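Local atomic coordinates of lectin (Pleurotus ostreatus, PDB entry 6KC2), a protein that binds sugars through protein-bound calcium ions, here holding rhamnose on one of them, and is probably secreted by the fungus. Residues A[54-59]-A[191-196]; A[95-100]-A[136-141]; A[142-147]-A[201-206]. All blocks are in the same frame, centred on the assembly; numbering follows the deposited sequence.

Interaction 1 of 3, residues A[54-59]-A[191-196]; sequences KWIWTG and PSAAVQ
Gln196 folds its side chain against Trp57 and turns its amide back to its own strand. Its CB lies 3.9 Å from Trp55 CB. With CG anti to the carbonyl carbon (chi1 -58°), the chain passes alongside the backbone of Trp57, and CG meets Trp57 CB at 3.6 Å. The chain then bends at chi2, and CD also rests near Trp57 CB. At the tip, NE2 gives an almost straight bond of 3.1 Å to Ala194 O. It comes from well above the carbonyl plane, with Ala194 O nearly in the plane of the Gln196 amide. The other amide atom, OE1, accepts from the backbone N of Gly65. Both ends of the amide are thus held, which fixes its rotation.

The backbones form a small two-stranded antiparallel sheet, strand 54-57 beside strand 194-198, with Trp57 and Ala194 as a hydrogen-bonded pair. Trp57 N donates to Ala194 O at 2.9 Å, so this oxygen takes two donors. Ala194 N answers to Trp57 O. Gln196 N bonds Trp55 O at 2.7 Å. On the face of Ile56 and Val195, Ile56 CD1 reaches Ala193 CB at 4.0 Å. Ala194 CB packs on the backbone of Gly59, just past strand 54-57, 3.6 Å from Gly59 N. A water donates to both Thr58 O and Ser192 O.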
ATOM      1  N   LYS A  54      19.788   0.126   0.470  1.00 24.22           N
ATOM      2  CA  LYS A  54      20.889  -0.452   1.226  1.00 26.73           C
ATOM      3  C   LYS A  54      20.420  -0.915   2.598  1.00 28.51           C
ATOM      4  O   LYS A  54      19.551  -0.288   3.212  1.00 28.52           O
ATOM      5  CB  LYS A  54      22.038   0.551   1.400  1.00 29.92           C
ATOM      6  CG  LYS A  54      23.005   0.554   0.230  1.00 36.18           C
ATOM      7  CD  LYS A  54      23.134   1.911  -0.382  1.00 39.95           C
ATOM      8  CE  LYS A  54      24.114   1.885  -1.567  1.00 51.20           C
ATOM      9  NZ  LYS A  54      23.801   0.806  -2.586  1.00 48.21           N
ATOM     10  N   TRP A  55      20.995  -2.026   3.062  1.00 26.22           N
ATOM     11  CA  TRP A  55      20.858  -2.438   4.454  1.00 25.32           C
ATOM     12  C   TRP A  55      21.698  -1.532   5.341  1.00 29.12           C
ATOM     13  O   TRP A  55      22.861  -1.249   5.023  1.00 25.79           O
ATOM     14  CB  TRP A  55      21.341  -3.876   4.630  1.00 23.23           C
ATOM     15  CG  TRP A  55      20.546  -4.872   3.869  1.00 29.18           C
ATOM     16  CD1 TRP A  55      20.822  -5.387   2.628  1.00 24.85           C
ATOM     17  CD2 TRP A  55      19.335  -5.495   4.306  1.00 26.31           C
ATOM     18  NE1 TRP A  55      19.849  -6.288   2.273  1.00 27.11           N
ATOM     19  CE2 TRP A  55      18.921  -6.367   3.281  1.00 26.78           C
ATOM     20  CE3 TRP A  55      18.558  -5.389   5.466  1.00 26.44           C
ATOM     21  CZ2 TRP A  55      17.762  -7.142   3.383  1.00 28.96           C
ATOM     22  CZ3 TRP A  55      17.399  -6.164   5.567  1.00 26.92           C
ATOM     23  CH2 TRP A  55      17.016  -7.024   4.530  1.00 25.93           C
ATOM     24  N   ILE A  56      21.126  -1.105   6.478  1.00 24.44           N
ATOM     25  CA  ILE A  56      21.860  -0.272   7.424  1.00 25.43           C
ATOM     26  C   ILE A  56      21.718  -0.817   8.837  1.00 29.30           C
ATOM     27  O   ILE A  56      20.710  -1.433   9.207  1.00 27.64           O
ATOM     28  CB  ILE A  56      21.423   1.216   7.372  1.00 29.04           C
ATOM     29  CG1 ILE A  56      19.968   1.395   7.862  1.00 25.86           C
ATOM     30  CG2 ILE A  56      21.656   1.782   5.962  1.00 25.28           C
ATOM     31  CD1 ILE A  56      19.464   2.854   7.811  1.00 27.77           C
ATOM     32  N   TRP A  57      22.761  -0.592   9.624  1.00 28.72           N
ATOM     33  CA  TRP A  57      22.762  -0.846  11.054  1.00 26.27           C
ATOM     34  C   TRP A  57      23.628   0.240  11.671  1.00 30.01           C
ATOM     35  O   TRP A  57      23.820   1.302  11.069  1.00 30.93           O
ATOM     36  CB  TRP A  57      23.250  -2.280  11.359  1.00 25.31           C
ATOM     37  CG  TRP A  57      22.878  -2.734  12.740  1.00 30.18           C
ATOM     38  CD1 TRP A  57      23.739  -3.064  13.752  1.00 29.88           C
ATOM     39  CD2 TRP A  57      21.550  -2.898  13.272  1.00 26.92           C
ATOM     40  NE1 TRP A  57      23.035  -3.429  14.869  1.00 27.53           N
ATOM     41  CE2 TRP A  57      21.691  -3.332  14.609  1.00 30.21           C
ATOM     42  CE3 TRP A  57      20.262  -2.721  12.746  1.00 27.48           C
ATOM     43  CZ2 TRP A  57      20.584  -3.600  15.439  1.00 27.51           C
ATOM     44  CZ3 TRP A  57      19.156  -2.987  13.566  1.00 28.51           C
ATOM     45  CH2 TRP A  57      19.328  -3.424  14.899  1.00 29.67           C
ATOM     46  N   THR A  58      24.188  -0.034  12.848  1.00 31.12           N
ATOM     47  CA  THR A  58      24.922   0.979  13.596  1.00 33.73           C
ATOM     48  C   THR A  58      26.415   0.975  13.329  1.00 33.11           C
ATOM     49  O   THR A  58      27.070   1.980  13.606  1.00 35.90           O
ATOM     50  CB  THR A  58      24.744   0.766  15.094  1.00 36.35           C
ATOM     51  OG1 THR A  58      25.310  -0.513  15.446  1.00 30.55           O
ATOM     52  CG2 THR A  58      23.274   0.827  15.461  1.00 33.54           C
ATOM     53  N   GLY A  59      26.974  -0.132  12.857  1.00 28.94           N
ATOM     54  CA  GLY A  59      28.411  -0.237  12.762  1.00 30.20           C
ATOM     55  C   GLY A  59      29.103  -0.555  14.066  1.00 33.65           C
ATOM     56  O   GLY A  59      30.332  -0.475  14.125  1.00 36.42           O
ATOM     57  N   PRO A 191      25.366   9.871  15.036  1.00 41.28           N
ATOM     58  CA  PRO A 191      26.238   9.377  13.961  1.00 38.04           C
ATOM     59  C   PRO A 191      25.440   8.893  12.760  1.00 39.78           C
ATOM     60  O   PRO A 191      24.231   8.649  12.825  1.00 35.83           O
ATOM     61  CB  PRO A 191      27.002   8.214  14.611  1.00 38.60           C
ATOM     62  CG  PRO A 191      26.176   7.803  15.771  1.00 38.41           C
ATOM     63  CD  PRO A 191      25.491   9.065  16.262  1.00 39.50           C
ATOM     64  N   SER A 192      26.155   8.769  11.645  1.00 38.53           N
ATOM     65  CA  SER A 192      25.597   8.210  10.430  1.00 38.11           C
ATOM     66  C   SER A 192      25.439   6.701  10.546  1.00 35.51           C
ATOM     67  O   SER A 192      26.254   6.012  11.161  1.00 36.47           O
ATOM     68  CB  SER A 192      26.496   8.530   9.237  1.00 37.87           C
ATOM     69  OG  SER A 192      26.936   9.860   9.304  1.00 47.38           O
ATOM     70  N   ALA A 193      24.386   6.191   9.922  1.00 33.84           N
ATOM     71  CA  ALA A 193      24.176   4.755   9.831  1.00 35.60           C
ATOM     72  C   ALA A 193      25.298   4.096   9.025  1.00 32.83           C
ATOM     73  O   ALA A 193      25.846   4.683   8.092  1.00 27.63           O
ATOM     74  CB  ALA A 193      22.816   4.477   9.174  1.00 29.35           C
ATOM     75  N   ALA A 194      25.610   2.846   9.369  1.00 30.85           N
ATOM     76  CA  ALA A 194      26.624   2.067   8.663  1.00 29.69           C
ATOM     77  C   ALA A 194      25.962   1.078   7.701  1.00 30.07           C
ATOM     78  O   ALA A 194      25.096   0.287   8.102  1.00 29.71           O
ATOM     79  CB  ALA A 194      27.525   1.326   9.660  1.00 25.58           C
ATOM     80  N   VAL A 195      26.390   1.109   6.436  1.00 27.39           N
ATOM     81  CA  VAL A 195      25.828   0.222   5.422  1.00 25.56           C
ATOM     82  C   VAL A 195      26.278  -1.209   5.683  1.00 29.79           C
ATOM     83  O   VAL A 195      27.467  -1.472   5.900  1.00 28.64           O
ATOM     84  CB  VAL A 195      26.229   0.692   4.016  1.00 28.95           C
ATOM     85  CG1 VAL A 195      25.905  -0.376   2.977  1.00 21.65           C
ATOM     86  CG2 VAL A 195      25.531   2.049   3.666  1.00 27.09           C
ATOM     87  N   GLN A 196      25.325  -2.144   5.686  1.00 27.39           N
ATOM     88  CA  GLN A 196      25.608  -3.557   5.910  1.00 26.23           C
ATOM     89  C   GLN A 196      25.697  -4.359   4.623  1.00 26.90           C
ATOM     90  O   GLN A 196      26.196  -5.489   4.648  1.00 27.79           O
ATOM     91  CB  GLN A 196      24.531  -4.181   6.811  1.00 24.96           C
ATOM     92  CG  GLN A 196      24.406  -3.494   8.163  1.00 26.25           C
ATOM     93  CD  GLN A 196      25.714  -3.554   8.951  1.00 28.95           C
ATOM     94  OE1 GLN A 196      26.202  -4.637   9.289  1.00 27.58           O
ATOM     95  NE2 GLN A 196      26.303  -2.387   9.212  1.00 26.00           N
TER
HETATM   96  O   HOH W   1      27.003   4.738  13.543  1.00 41.73           O

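Interaction 2 of 3, residues A[95-100]-A[136-141]; sequences ASDDAH and GQNLVA. With CA (calcium ion), chain F; RAM (alpha-L-rhamnopyranose), chain G.
The first calcium site of the lectin is built where the corner at Asp97 and Asp98 meets the end of strand 129-138. The peptide bond between the two aspartates is cis. Both carboxylates bind the ion, Asp97 through OD1 at 2.4 Å and Asp98 through OD2 at 2.6 Å. Asn138 adds its amide oxygen, OD1, at 2.3 Å from the calcium. In Asp97, CG stands anti to the backbone N (chi1 176°), which carries OD1 to the ion. Its OD2 accepts from Trp204 NE1. Asn138 ND2 is tied to Ile69 O, and this bond limits rotation of the amide.

Asp98 OD2 also takes a nearly straight bond of 2.7 Å from Leu139 N, which arrives from above the carboxylate plane. The metal and this N-H together fix the carboxylate, and both probably offset the negative charge gathered here. Next to the site the strands are joined by a classic beta bulge. Asp98 N and Ala99 N both donate to Gln137 O, the first at 2.8 Å and the second longer. Gln137 N returns a bond to Ala99 O. Leu139 CD1 packs over Asp98 CB and lies 4.2 Å from Ala99 CB.

Rhamnose O3 and O4 also bind the calcium, and Ser143 and Pro144 supply the remaining two ligands. The sugar O2 donates to Asp98 OD1 at 3.2 Å, and Val140 CG2 lies against its O3. Paired aspartates across a cis peptide, an asparagine and a sugar diol sharing one calcium resemble the calcium-dependent sugar site of PA14-type lectins, where such a cis Asp-Asp pair also binds the ion.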
ATOM      1  N   ALA A  95      12.207  -4.163   4.950  1.00 26.73           N
ATOM      2  CA  ALA A  95      12.637  -5.500   5.328  1.00 26.61           C
ATOM      3  C   ALA A  95      13.614  -5.355   6.484  1.00 29.02           C
ATOM      4  O   ALA A  95      14.287  -4.326   6.617  1.00 25.88           O
ATOM      5  CB  ALA A  95      13.296  -6.237   4.143  1.00 24.95           C
ATOM      6  N   SER A  96      13.683  -6.378   7.332  1.00 24.79           N
ATOM      7  CA  SER A  96      14.518  -6.249   8.517  1.00 27.84           C
ATOM      8  C   SER A  96      15.097  -7.588   8.939  1.00 29.33           C
ATOM      9  O   SER A  96      14.485  -8.651   8.778  1.00 27.90           O
ATOM     10  CB  SER A  96      13.750  -5.665   9.714  1.00 29.32           C
ATOM     11  OG  SER A  96      12.564  -6.417   9.970  1.00 28.83           O
ATOM     12  N   ASP A  97      16.266  -7.503   9.544  1.00 27.06           N
ATOM     13  CA  ASP A  97      16.864  -8.597  10.288  1.00 31.47           C
ATOM     14  C   ASP A  97      17.156  -8.007  11.662  1.00 28.35           C
ATOM     15  O   ASP A  97      18.150  -7.287  11.802  1.00 28.16           O
ATOM     16  CB  ASP A  97      18.127  -9.094   9.586  1.00 28.26           C
ATOM     17  CG  ASP A  97      18.855 -10.167  10.373  1.00 29.62           C
ATOM     18  OD1 ASP A  97      18.498 -10.428  11.545  1.00 28.36           O
ATOM     19  OD2 ASP A  97      19.784 -10.758   9.798  1.00 30.18           O
ATOM     20  N   ASP A  98      16.318  -8.302  12.672  1.00 29.51           N
ATOM     21  CA  ASP A  98      15.209  -9.278  12.614  1.00 28.67           C
ATOM     22  C   ASP A  98      13.792  -8.673  12.550  1.00 30.42           C
ATOM     23  O   ASP A  98      12.872  -9.315  12.054  1.00 33.11           O
ATOM     24  CB  ASP A  98      15.240 -10.198  13.846  1.00 28.62           C
ATOM     25  CG  ASP A  98      16.491 -11.047  13.929  1.00 33.95           C
ATOM     26  OD1 ASP A  98      16.468 -12.167  13.370  1.00 33.45           O
ATOM     27  OD2 ASP A  98      17.487 -10.606  14.570  1.00 30.91           O
ATOM     28  N   ALA A  99      13.600  -7.467  13.089  1.00 28.38           N
ATOM     29  CA  ALA A  99      12.259  -6.906  13.232  1.00 33.29           C
ATOM     30  C   ALA A  99      12.336  -5.387  13.181  1.00 30.96           C
ATOM     31  O   ALA A  99      13.386  -4.791  13.440  1.00 30.28           O
ATOM     32  CB  ALA A  99      11.588  -7.365  14.550  1.00 30.54           C
ATOM     33  N   HIS A 100      11.202  -4.755  12.869  1.00 28.86           N
ATOM     34  CA  HIS A 100      11.197  -3.305  12.718  1.00 28.60           C
ATOM     35  C   HIS A 100       9.860  -2.718  13.149  1.00 31.21           C
ATOM     36  O   HIS A 100       8.817  -3.377  13.082  1.00 30.87           O
ATOM     37  CB  HIS A 100      11.481  -2.896  11.270  1.00 26.21           C
ATOM     38  CG  HIS A 100      10.450  -3.383  10.307  1.00 27.12           C
ATOM     39  ND1 HIS A 100      10.596  -4.551   9.590  1.00 29.15           N
ATOM     40  CD2 HIS A 100       9.235  -2.881   9.969  1.00 29.15           C
ATOM     41  CE1 HIS A 100       9.522  -4.744   8.840  1.00 28.68           C
ATOM     42  NE2 HIS A 100       8.682  -3.744   9.047  1.00 29.70           N
ATOM     43  N   GLY A 136      14.821  -0.712  14.669  1.00 28.59           N
ATOM     44  CA  GLY A 136      15.189  -2.053  14.263  1.00 29.04           C
ATOM     45  C   GLY A 136      15.640  -2.861  15.467  1.00 33.07           C
ATOM     46  O   GLY A 136      16.155  -2.314  16.440  1.00 32.66           O
ATOM     47  N   GLN A 137      15.429  -4.172  15.408  1.00 30.26           N
ATOM     48  CA  GLN A 137      15.806  -5.057  16.507  1.00 34.06           C
ATOM     49  C   GLN A 137      16.560  -6.258  15.970  1.00 30.76           C
ATOM     50  O   GLN A 137      16.086  -6.928  15.046  1.00 29.87           O
ATOM     51  CB  GLN A 137      14.599  -5.584  17.295  1.00 32.20           C
ATOM     52  CG  GLN A 137      13.598  -4.570  17.808  1.00 35.33           C
ATOM     53  CD  GLN A 137      12.331  -5.279  18.329  1.00 51.22           C
ATOM     54  OE1 GLN A 137      12.424  -6.195  19.157  1.00 44.02           O
ATOM     55  NE2 GLN A 137      11.156  -4.890  17.806  1.00 48.52           N
ATOM     56  N   ASN A 138      17.715  -6.538  16.567  1.00 32.21           N
ATOM     57  CA  ASN A 138      18.399  -7.810  16.380  1.00 31.54           C
ATOM     58  C   ASN A 138      17.965  -8.756  17.500  1.00 36.57           C
ATOM     59  O   ASN A 138      18.115  -8.429  18.685  1.00 32.65           O
ATOM     60  CB  ASN A 138      19.911  -7.611  16.392  1.00 29.48           C
ATOM     61  CG  ASN A 138      20.651  -8.858  15.982  1.00 31.91           C
ATOM     62  OD1 ASN A 138      20.100  -9.706  15.277  1.00 29.83           O
ATOM     63  ND2 ASN A 138      21.908  -8.984  16.418  1.00 29.15           N
ATOM     64  N   LEU A 139      17.429  -9.926  17.139  1.00 32.69           N
ATOM     65  CA  LEU A 139      16.822 -10.800  18.135  1.00 37.95           C
ATOM     66  C   LEU A 139      17.608 -12.080  18.386  1.00 36.41           C
ATOM     67  O   LEU A 139      17.231 -12.847  19.272  1.00 41.42           O
ATOM     68  CB  LEU A 139      15.373 -11.146  17.736  1.00 31.07           C
ATOM     69  CG  LEU A 139      14.387  -9.965  17.713  1.00 38.17           C
ATOM     70  CD1 LEU A 139      13.024 -10.374  17.147  1.00 37.45           C
ATOM     71  CD2 LEU A 139      14.213  -9.356  19.105  1.00 37.80           C
ATOM     72  N   VAL A 140      18.678 -12.340  17.640  1.00 35.36           N
ATOM     73  CA  VAL A 140      19.496 -13.534  17.824  1.00 34.53           C
ATOM     74  C   VAL A 140      20.930 -13.089  18.076  1.00 34.50           C
ATOM     75  O   VAL A 140      21.473 -12.276  17.318  1.00 37.02           O
ATOM     76  CB  VAL A 140      19.407 -14.467  16.604  1.00 36.29           C
ATOM     77  CG1 VAL A 140      20.299 -15.674  16.785  1.00 34.21           C
ATOM     78  CG2 VAL A 140      17.975 -14.894  16.390  1.00 33.23           C
ATOM     79  N   ALA A 141      21.541 -13.607  19.142  1.00 32.13           N
ATOM     80  CA  ALA A 141      22.901 -13.206  19.482  1.00 37.75           C
ATOM     81  C   ALA A 141      23.890 -13.689  18.422  1.00 33.74           C
ATOM     82  O   ALA A 141      23.680 -14.716  17.772  1.00 31.05           O
ATOM     83  CB  ALA A 141      23.294 -13.749  20.858  1.00 35.03           C
TER
HETATM   84 CA    CA F 408      19.766 -11.112  13.433  1.00 28.66          CA
HETATM   85  C1  RAM G 409      19.002 -16.474  11.703  1.00 49.21           C
HETATM   86  C2  RAM G 409      18.297 -15.445  12.589  1.00 45.60           C
HETATM   87  C3  RAM G 409      19.226 -14.254  12.787  1.00 34.90           C
HETATM   88  C4  RAM G 409      19.560 -13.667  11.426  1.00 33.49           C
HETATM   89  C5  RAM G 409      20.114 -14.749  10.494  1.00 33.74           C
HETATM   90  C6  RAM G 409      20.315 -14.218   9.082  1.00 35.25           C
HETATM   91  O1  RAM G 409      20.210 -16.941  12.333  1.00 47.37           O
HETATM   92  O2  RAM G 409      17.114 -14.989  11.955  1.00 48.12           O
HETATM   93  O3  RAM G 409      18.595 -13.295  13.595  1.00 32.73           O
HETATM   94  O4  RAM G 409      20.480 -12.612  11.593  1.00 32.51           O
HETATM   95  O5  RAM G 409      19.231 -15.858  10.430  1.00 46.22           O

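Interaction 3 of 3, residues A[142-147]-A[201-206]; sequences NSPAGI and NSVWGP. With CA (calcium ion), chain F; RAM (alpha-L-rhamnopyranose), chain G.
Beside the first calcium site, Pro144, which touches the rhamnose, is backed by Val203 and Trp204. Pro144 CB approaches the benzo part of the Trp204 indole obliquely, 3.7 Å from CZ2. Val203 CG2 touches the same Pro144 CB at 4.2 Å. It also lies over the centre of the Trp204 ring, so the proline and the indole share this one methyl. At the ring edge, Ala145 O sits 3.6 Å from CH2, near the indole plane. A chi1 of -62° sets the indole beside its backbone N and directs it at Pro144 and Gly146. Trp204 is a second-shell residue of the calcium site.

The polar side of segment 142-147 faces the metal. Ser143 OG binds calcium at 2.5 Å and Pro144 O at 2.4 Å. The Pro144 ring adds an apolar edge to the pocket, its CG 3.7 Å from rhamnose O4.

The 201-206 loop follows strand 194-198, and segment 142-147 leads into strand 146-155. Trp204 therefore joins this loop to the start of that strand, and its ring also meets Trp55 of strand 54-57 and Phe115.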
ATOM      1  N   ASN A 142      24.968 -12.918  18.231  1.00 33.12           N
ATOM      2  CA  ASN A 142      26.034 -13.250  17.283  1.00 33.09           C
ATOM      3  C   ASN A 142      25.545 -13.327  15.839  1.00 30.59           C
ATOM      4  O   ASN A 142      26.154 -14.029  15.022  1.00 27.81           O
ATOM      5  CB  ASN A 142      26.720 -14.582  17.630  1.00 32.44           C
ATOM      6  CG  ASN A 142      27.243 -14.616  19.041  1.00 40.44           C
ATOM      7  OD1 ASN A 142      27.916 -13.682  19.490  1.00 39.11           O
ATOM      8  ND2 ASN A 142      26.928 -15.689  19.761  1.00 35.34           N
ATOM      9  N   SER A 143      24.464 -12.639  15.499  1.00 27.03           N
ATOM     10  CA  SER A 143      23.863 -12.758  14.181  1.00 30.93           C
ATOM     11  C   SER A 143      23.857 -11.404  13.477  1.00 29.36           C
ATOM     12  O   SER A 143      23.964 -10.356  14.123  1.00 25.54           O
ATOM     13  CB  SER A 143      22.425 -13.297  14.280  1.00 29.36           C
ATOM     14  OG  SER A 143      21.553 -12.287  14.748  1.00 29.11           O
ATOM     15  N   PRO A 144      23.738 -11.389  12.151  1.00 29.05           N
ATOM     16  CA  PRO A 144      23.686 -10.104  11.442  1.00 29.59           C
ATOM     17  C   PRO A 144      22.469  -9.286  11.851  1.00 28.79           C
ATOM     18  O   PRO A 144      21.512  -9.784  12.438  1.00 28.33           O
ATOM     19  CB  PRO A 144      23.625 -10.495   9.954  1.00 27.48           C
ATOM     20  CG  PRO A 144      23.653 -11.970   9.895  1.00 29.67           C
ATOM     21  CD  PRO A 144      23.963 -12.531  11.253  1.00 27.79           C
ATOM     22  N   ALA A 145      22.523  -7.998  11.539  1.00 29.50           N
ATOM     23  CA  ALA A 145      21.433  -7.090  11.860  1.00 29.18           C
ATOM     24  C   ALA A 145      21.358  -6.026  10.777  1.00 30.05           C
ATOM     25  O   ALA A 145      22.392  -5.556  10.279  1.00 25.91           O
ATOM     26  CB  ALA A 145      21.634  -6.448  13.240  1.00 26.92           C
ATOM     27  N   GLY A 146      20.135  -5.645  10.419  1.00 31.28           N
ATOM     28  CA  GLY A 146      19.973  -4.694   9.339  1.00 30.54           C
ATOM     29  C   GLY A 146      18.546  -4.299   9.030  1.00 31.82           C
ATOM     30  O   GLY A 146      17.594  -5.071   9.224  1.00 30.18           O
ATOM     31  N   ILE A 147      18.411  -3.074   8.536  1.00 25.37           N
ATOM     32  CA  ILE A 147      17.152  -2.485   8.114  1.00 28.41           C
ATOM     33  C   ILE A 147      17.331  -2.056   6.668  1.00 28.91           C
ATOM     34  O   ILE A 147      18.354  -1.453   6.324  1.00 27.16           O
ATOM     35  CB  ILE A 147      16.789  -1.268   8.995  1.00 32.71           C
ATOM     36  CG1 ILE A 147      16.568  -1.686  10.448  1.00 33.94           C
ATOM     37  CG2 ILE A 147      15.598  -0.521   8.435  1.00 32.73           C
ATOM     38  CD1 ILE A 147      15.481  -2.677  10.637  1.00 30.57           C
ATOM     39  N   ASN A 201      24.217  -7.393  -3.099  1.00 35.86           N
ATOM     40  CA  ASN A 201      25.492  -7.796  -2.502  1.00 35.62           C
ATOM     41  C   ASN A 201      25.385  -7.640  -0.988  1.00 31.36           C
ATOM     42  O   ASN A 201      25.767  -6.600  -0.443  1.00 31.23           O
ATOM     43  CB  ASN A 201      26.642  -6.980  -3.077  1.00 32.11           C
ATOM     44  CG  ASN A 201      27.991  -7.435  -2.545  1.00 35.84           C
ATOM     45  OD1 ASN A 201      28.167  -8.604  -2.202  1.00 37.16           O
ATOM     46  ND2 ASN A 201      28.944  -6.516  -2.474  1.00 35.77           N
ATOM     47  N   SER A 202      24.878  -8.676  -0.323  1.00 29.27           N
ATOM     48  CA  SER A 202      24.710  -8.668   1.126  1.00 27.46           C
ATOM     49  C   SER A 202      24.574 -10.108   1.610  1.00 27.49           C
ATOM     50  O   SER A 202      24.328 -11.025   0.824  1.00 26.07           O
ATOM     51  CB  SER A 202      23.475  -7.862   1.541  1.00 27.20           C
ATOM     52  OG  SER A 202      22.299  -8.616   1.256  1.00 29.39           O
ATOM     53  N   VAL A 203      24.689 -10.290   2.926  1.00 26.30           N
ATOM     54  CA  VAL A 203      24.502 -11.620   3.489  1.00 24.10           C
ATOM     55  C   VAL A 203      23.064 -12.091   3.317  1.00 29.87           C
ATOM     56  O   VAL A 203      22.809 -13.300   3.290  1.00 28.18           O
ATOM     57  CB  VAL A 203      24.923 -11.660   4.973  1.00 24.32           C
ATOM     58  CG1 VAL A 203      26.418 -11.468   5.091  1.00 22.17           C
ATOM     59  CG2 VAL A 203      24.136 -10.636   5.815  1.00 21.46           C
ATOM     60  N   TRP A 204      22.118 -11.163   3.141  1.00 29.11           N
ATOM     61  CA  TRP A 204      20.709 -11.522   3.090  1.00 29.81           C
ATOM     62  C   TRP A 204      20.227 -11.950   1.709  1.00 27.23           C
ATOM     63  O   TRP A 204      19.258 -12.699   1.628  1.00 28.59           O
ATOM     64  CB  TRP A 204      19.860 -10.350   3.605  1.00 26.78           C
ATOM     65  CG  TRP A 204      20.182 -10.062   5.023  1.00 28.25           C
ATOM     66  CD1 TRP A 204      19.801 -10.804   6.134  1.00 28.27           C
ATOM     67  CD2 TRP A 204      21.000  -8.996   5.512  1.00 28.12           C
ATOM     68  NE1 TRP A 204      20.329 -10.238   7.275  1.00 25.24           N
ATOM     69  CE2 TRP A 204      21.062  -9.129   6.925  1.00 27.10           C
ATOM     70  CE3 TRP A 204      21.678  -7.926   4.896  1.00 27.37           C
ATOM     71  CZ2 TRP A 204      21.774  -8.234   7.725  1.00 24.04           C
ATOM     72  CZ3 TRP A 204      22.384  -7.047   5.693  1.00 23.52           C
ATOM     73  CH2 TRP A 204      22.428  -7.204   7.092  1.00 25.41           C
ATOM     74  N   GLY A 205      20.855 -11.510   0.627  1.00 30.67           N
ATOM     75  CA  GLY A 205      20.270 -11.707  -0.680  1.00 29.07           C
ATOM     76  C   GLY A 205      19.093 -10.758  -0.896  1.00 32.54           C
ATOM     77  O   GLY A 205      18.639 -10.069   0.028  1.00 30.75           O
ATOM     78  N   PRO A 206      18.580 -10.700  -2.121  1.00 32.94           N
ATOM     79  CA  PRO A 206      17.538  -9.694  -2.457  1.00 33.89           C
ATOM     80  C   PRO A 206      16.175 -10.093  -1.921  1.00 31.41           C
ATOM     81  O   PRO A 206      15.646 -11.156  -2.273  1.00 31.39           O
ATOM     82  CB  PRO A 206      17.547  -9.674  -3.994  1.00 36.12           C
ATOM     83  CG  PRO A 206      18.136 -11.025  -4.397  1.00 36.58           C
ATOM     84  CD  PRO A 206      19.126 -11.374  -3.316  1.00 34.95           C
TER
HETATM   85 CA    CA F 408      19.766 -11.112  13.433  1.00 28.66          CA
HETATM   86  C1  RAM G 409      19.002 -16.474  11.703  1.00 49.21           C
HETATM   87  C2  RAM G 409      18.297 -15.445  12.589  1.00 45.60           C
HETATM   88  C3  RAM G 409      19.226 -14.254  12.787  1.00 34.90           C
HETATM   89  C4  RAM G 409      19.560 -13.667  11.426  1.00 33.49           C
HETATM   90  C5  RAM G 409      20.114 -14.749  10.494  1.00 33.74           C
HETATM   91  C6  RAM G 409      20.315 -14.218   9.082  1.00 35.25           C
HETATM   92  O1  RAM G 409      20.210 -16.941  12.333  1.00 47.37           O
HETATM   93  O2  RAM G 409      17.114 -14.989  11.955  1.00 48.12           O
HETATM   94  O3  RAM G 409      18.595 -13.295  13.595  1.00 32.73           O
HETATM   95  O4  RAM G 409      20.480 -12.612  11.593  1.00 32.51           O
HETATM   96  O5  RAM G 409      19.231 -15.858  10.430  1.00 46.22           O

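Overall arrangement
From the N terminus, the first contact to open is interaction 1, at strand 54-57, which pairs with 191-196 and closes a loop of 131 residues. Interaction 2 is nested inside that loop, joining 95-100 to 136-141. Interaction 3 opens just after, at 142-147, and crosses interaction 1 because its partner 201-206 lies beyond 191-196. Interactions 2 and 3 share the calcium and the rhamnose, and Asp97 N probably bonds Gly146 O where strands 87-96 and 146-155 adjoin. Interaction 1 touches both. Trp57 packs on strand 129-138 and on Ala145, and Ile56 N probably bonds Ile147 O. The small two-stranded sheet is thus tied to both larger sheets of this domain.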